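Local coordinates for putative curved DNA-binding protein (Chaetomium thermophilum var. thermophilum DSM 1495, PDB 4IPA) that is a thermophilic Arx1 built on a methionine-aminopeptidase-like framework, probably acts in ribosome biogenesis and may bind DNA, at residues A156-Y159 and A160-L164; Q193-I196 and S197-E201. All blocks are in the same frame, centred on the assembly; numbering follows the deposited sequence.

Contact 1 is a piece of helix 148-167 and contact 2 a piece of helix 193-205, two helices that pack against one another, with centres of the two contacts about 12 Å apart. Val163 and Leu164 meet Leu200, with Val163 CG1 3.8 Å from Leu200 CD1, and Leu164 also meets Ile196. Contact 1 is the more buried, since its helix also lies against strands 250-258 and 342-352; its chemistry turns on tyrosine rings and a glutamate paired with arginines. Contact 2 is partly buried: isoleucine and leucines face inward, a buried serine is tied to a neighbouring loop, and a lysine, Ser198 and a bridging water occupy the outer flank.

Contact 1: residues A156-Y159 and A160-L164; sequences ATYY and ANEVL
Ala160 N donates to Ala156 O at 2.8 Å, the shortest of four successive i to i+4 bonds that carry this part of helix 148-167. The next ones join Asn161 to Thr157, Glu162 to Tyr158 and Val163 to Tyr159. Above this backbone the side-chain contact is between Tyr158 and Glu162, one helical turn apart. With CG of Tyr158 anti to the backbone N (chi1 178°), the ring swings forward along the helix, and Glu162 CG comes within 3.8 Å of its CE1. This methylene makes an off-centre CH-pi contact, 4.3 Å from the centroid of the Tyr158 ring, while also lying 3.5 Å from Tyr158 O. Glu162 bends at chi2 (-60°), and its carboxylate plane ends only 24° from that of the tyrosine ring. The two carboxylate oxygens have separate partners, OE1 in a salt bridge with Arg166 and OE2 in one with Arg358, which should fix the turn of the group and favour its charged form. Next to this pair, CD1 of Tyr158 stands 3.7 Å above the centre of the Tyr159 ring, a T-shaped (edge-to-face) contact with the edge of Tyr158 directed at its neighbour's face. Val163 CG2 lies 3.2 Å from Tyr159 O, and the side chains of Val163 and Tyr159 both touch Val203 of helix 193-205. On the sheet side, Thr157 and Asn161 meet strands 250-258 and 342-352, and Thr157 OG1 is hydrogen-bonded to Leu153 O, one turn earlier. A helix laid on an antiparallel sheet in this way belongs to the pita-bread fold of the M24 family.

Contact 2: residues Q193-I196 and S197-E201; sequences QAKI and SSLLE
Ser197 grips Gln193 O twice, firmly through its backbone N at 2.9 Å and weakly through OG at 3.3 Å. Because its OG stands beside the backbone N (chi1 -82°), the hydroxyl can lean back over the preceding turn; OG also accepts a hydrogen bond from Ser234 N, its stronger partner, which ties the helix to the loop after strand 230-232. Ile196 and Lys195 turn to two other surroundings. Ile196 serves the inner side: its carbonyl oxygen takes the amide of Leu200 at 3.0 Å, and Leu200 CD1 packs 3.7 Å from that same oxygen. Both side chains then reach Leu164 of helix 148-167 and Leu233. Lys195 runs forward instead. Its chain bends once, at chi2 (54°), and its aliphatic part crosses the Leu199 side chain, with CE 3.6 Å from Leu199 CD1. The ammonium end forms a salt bridge with Glu380 of helix 379-386, a helix that Leu199 also touches. A water accepts from Lys195 NZ at 3.2 Å and lies 2.6 Å from Ser198 OG, linking the two residues along the more polar flank. Ile196, Leu199 and Leu200 line the side of helix 193-205 facing helix 148-167, and Lys195 and Ser198 the more open flank, as in an amphipathic helix.

Contact 1: residues A156-Y159 and A160-L164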
loop_
_atom_site.group_PDB
_atom_site.type_symbol
_atom_site.label_atom_id
_atom_site.label_comp_id
_atom_site.label_asym_id
_atom_site.label_seq_id
_atom_site.Cartn_x
_atom_site.Cartn_y
_atom_site.Cartn_z
ATOM N N ALA A 156 -15.617 6.530 -0.809
ATOM C CA ALA A 156 -15.690 5.142 -1.244
ATOM C C ALA A 156 -14.449 4.402 -0.749
ATOM O O ALA A 156 -14.529 3.281 -0.251
ATOM C CB ALA A 156 -15.779 5.058 -2.754
ATOM N N THR A 157 -13.296 5.043 -0.888
ATOM C CA THR A 157 -12.045 4.401 -0.529
ATOM C C THR A 157 -11.960 4.228 0.985
ATOM O O THR A 157 -11.571 3.178 1.478
ATOM C CB THR A 157 -10.842 5.198 -1.029
ATOM O OG1 THR A 157 -11.011 5.493 -2.424
ATOM C CG2 THR A 157 -9.573 4.386 -0.841
ATOM N N TYR A 158 -12.337 5.274 1.712
ATOM C CA TYR A 158 -12.375 5.230 3.159
ATOM C C TYR A 158 -13.260 4.080 3.649
ATOM O O TYR A 158 -12.834 3.270 4.479
ATOM C CB TYR A 158 -12.882 6.571 3.718
ATOM C CG TYR A 158 -13.000 6.624 5.226
ATOM C CD1 TYR A 158 -14.172 6.234 5.872
ATOM C CD2 TYR A 158 -11.941 7.062 6.008
ATOM C CE1 TYR A 158 -14.280 6.295 7.250
ATOM C CE2 TYR A 158 -12.039 7.114 7.392
ATOM C CZ TYR A 158 -13.207 6.731 8.006
ATOM O OH TYR A 158 -13.294 6.789 9.383
ATOM N N TYR A 159 -14.495 4.013 3.158
ATOM C CA TYR A 159 -15.420 2.999 3.657
ATOM C C TYR A 159 -15.088 1.620 3.151
ATOM O O TYR A 159 -15.301 0.638 3.851
ATOM C CB TYR A 159 -16.891 3.366 3.412
ATOM C CG TYR A 159 -17.363 4.401 4.396
ATOM C CD1 TYR A 159 -17.457 4.100 5.750
ATOM C CD2 TYR A 159 -17.662 5.695 3.989
ATOM C CE1 TYR A 159 -17.873 5.059 6.668
ATOM C CE2 TYR A 159 -18.078 6.660 4.899
ATOM C CZ TYR A 159 -18.178 6.339 6.236
ATOM O OH TYR A 159 -18.587 7.296 7.149
ATOM N N ALA A 160 -14.547 1.538 1.942
ATOM C CA ALA A 160 -14.077 0.254 1.461
ATOM C C ALA A 160 -13.041 -0.292 2.457
ATOM O O ALA A 160 -13.052 -1.480 2.804
ATOM C CB ALA A 160 -13.480 0.402 0.072
ATOM N N ASN A 161 -12.161 0.591 2.930
ATOM C CA ASN A 161 -11.101 0.207 3.861
ATOM C C ASN A 161 -11.655 -0.244 5.221
ATOM O O ASN A 161 -11.239 -1.275 5.763
ATOM C CB ASN A 161 -10.095 1.346 4.033
ATOM C CG ASN A 161 -8.845 0.916 4.771
ATOM O OD1 ASN A 161 -8.271 -0.129 4.474
ATOM N ND2 ASN A 161 -8.422 1.715 5.757
ATOM N N GLU A 162 -12.602 0.521 5.754
ATOM C CA GLU A 162 -13.259 0.180 7.013
ATOM C C GLU A 162 -13.998 -1.155 6.930
ATOM O O GLU A 162 -13.976 -1.938 7.876
ATOM C CB GLU A 162 -14.238 1.282 7.442
ATOM C CG GLU A 162 -13.558 2.601 7.788
ATOM C CD GLU A 162 -12.571 2.470 8.943
ATOM O OE1 GLU A 162 -12.968 1.946 10.005
ATOM O OE2 GLU A 162 -11.400 2.888 8.794
ATOM N N VAL A 163 -14.661 -1.401 5.807
ATOM C CA VAL A 163 -15.342 -2.668 5.594
ATOM C C VAL A 163 -14.345 -3.826 5.453
ATOM O O VAL A 163 -14.475 -4.837 6.137
ATOM C CB VAL A 163 -16.291 -2.625 4.381
ATOM C CG1 VAL A 163 -16.884 -4.025 4.103
ATOM C CG2 VAL A 163 -17.391 -1.618 4.636
ATOM N N LEU A 164 -13.352 -3.678 4.582
ATOM C CA LEU A 164 -12.324 -4.715 4.405
ATOM C C LEU A 164 -11.668 -5.131 5.730
ATOM O O LEU A 164 -11.557 -6.317 6.034
ATOM C CB LEU A 164 -11.241 -4.252 3.419
ATOM C CG LEU A 164 -10.094 -5.239 3.209
ATOM C CD1 LEU A 164 -10.652 -6.641 2.942
ATOM C CD2 LEU A 164 -9.142 -4.790 2.074
#

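Contact 2: residues Q193-I196 and S197-E201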
loop_
_atom_site.group_PDB
_atom_site.type_symbol
_atom_site.label_atom_id
_atom_site.label_comp_id
_atom_site.label_asym_id
_atom_site.label_seq_id
_atom_site.Cartn_x
_atom_site.Cartn_y
_atom_site.Cartn_z
ATOM N N GLN A 193 -13.457 -14.941 -0.882
ATOM C CA GLN A 193 -12.943 -13.723 -1.495
ATOM C C GLN A 193 -13.913 -13.116 -2.517
ATOM O O GLN A 193 -13.936 -11.899 -2.714
ATOM C CB GLN A 193 -11.525 -13.928 -2.030
ATOM C CG GLN A 193 -10.526 -14.059 -0.872
ATOM C CD GLN A 193 -9.076 -14.024 -1.311
ATOM O OE1 GLN A 193 -8.204 -14.574 -0.641
ATOM N NE2 GLN A 193 -8.809 -13.381 -2.430
ATOM N N ALA A 194 -14.741 -13.955 -3.131
ATOM C CA ALA A 194 -15.836 -13.462 -3.969
ATOM C C ALA A 194 -16.833 -12.600 -3.172
ATOM O O ALA A 194 -17.337 -11.593 -3.665
ATOM C CB ALA A 194 -16.555 -14.622 -4.635
ATOM N N LYS A 195 -17.106 -13.007 -1.937
ATOM C CA LYS A 195 -18.043 -12.300 -1.077
ATOM C C LYS A 195 -17.431 -10.972 -0.614
ATOM O O LYS A 195 -18.078 -9.921 -0.635
ATOM C CB LYS A 195 -18.406 -13.181 0.125
ATOM C CG LYS A 195 -19.325 -12.525 1.162
ATOM C CD LYS A 195 -20.613 -11.984 0.524
ATOM C CE LYS A 195 -21.559 -11.415 1.593
ATOM N NZ LYS A 195 -22.884 -10.963 1.051
ATOM N N ILE A 196 -16.173 -11.032 -0.200
ATOM C CA ILE A 196 -15.423 -9.837 0.140
ATOM C C ILE A 196 -15.460 -8.835 -1.015
ATOM O O ILE A 196 -15.767 -7.661 -0.811
ATOM C CB ILE A 196 -13.967 -10.193 0.499
ATOM C CG1 ILE A 196 -13.958 -11.135 1.714
ATOM C CG2 ILE A 196 -13.136 -8.919 0.737
ATOM C CD1 ILE A 196 -12.567 -11.565 2.184
ATOM N N SER A 197 -15.162 -9.306 -2.223
ATOM C CA SER A 197 -15.181 -8.457 -3.407
ATOM C C SER A 197 -16.533 -7.789 -3.641
ATOM O O SER A 197 -16.605 -6.574 -3.819
ATOM C CB SER A 197 -14.790 -9.250 -4.662
ATOM O OG SER A 197 -13.386 -9.365 -4.780
ATOM N N SER A 198 -17.600 -8.580 -3.652
ATOM C CA SER A 198 -18.924 -8.028 -3.949
ATOM C C SER A 198 -19.351 -6.987 -2.912
ATOM O O SER A 198 -19.939 -5.964 -3.259
ATOM C CB SER A 198 -19.979 -9.129 -4.097
ATOM O OG SER A 198 -20.210 -9.774 -2.861
ATOM N N LEU A 199 -19.042 -7.236 -1.643
ATOM C CA LEU A 199 -19.315 -6.244 -0.603
ATOM C C LEU A 199 -18.536 -4.929 -0.842
ATOM O O LEU A 199 -19.120 -3.840 -0.834
ATOM C CB LEU A 199 -19.028 -6.813 0.792
ATOM C CG LEU A 199 -19.996 -7.886 1.321
ATOM C CD1 LEU A 199 -19.393 -8.628 2.505
ATOM C CD2 LEU A 199 -21.363 -7.312 1.695
ATOM N N LEU A 200 -17.229 -5.019 -1.077
ATOM C CA LEU A 200 -16.465 -3.805 -1.349
ATOM C C LEU A 200 -16.959 -3.093 -2.616
ATOM O O LEU A 200 -16.956 -1.865 -2.680
ATOM C CB LEU A 200 -14.959 -4.089 -1.425
ATOM C CG LEU A 200 -14.210 -3.793 -0.122
ATOM C CD1 LEU A 200 -14.783 -4.631 1.046
ATOM C CD2 LEU A 200 -12.721 -4.027 -0.294
ATOM N N GLU A 201 -17.391 -3.863 -3.611
ATOM C CA GLU A 201 -17.933 -3.271 -4.830
ATOM C C GLU A 201 -19.211 -2.526 -4.515
ATOM O O GLU A 201 -19.482 -1.472 -5.086
ATOM C CB GLU A 201 -18.205 -4.331 -5.899
ATOM C CG GLU A 201 -16.967 -4.855 -6.582
ATOM C CD GLU A 201 -17.277 -5.995 -7.531
ATOM O OE1 GLU A 201 -18.417 -6.502 -7.488
ATOM O OE2 GLU A 201 -16.384 -6.389 -8.318
HETATM O O HOH W 1 -22.399 -9.194 -1.619
#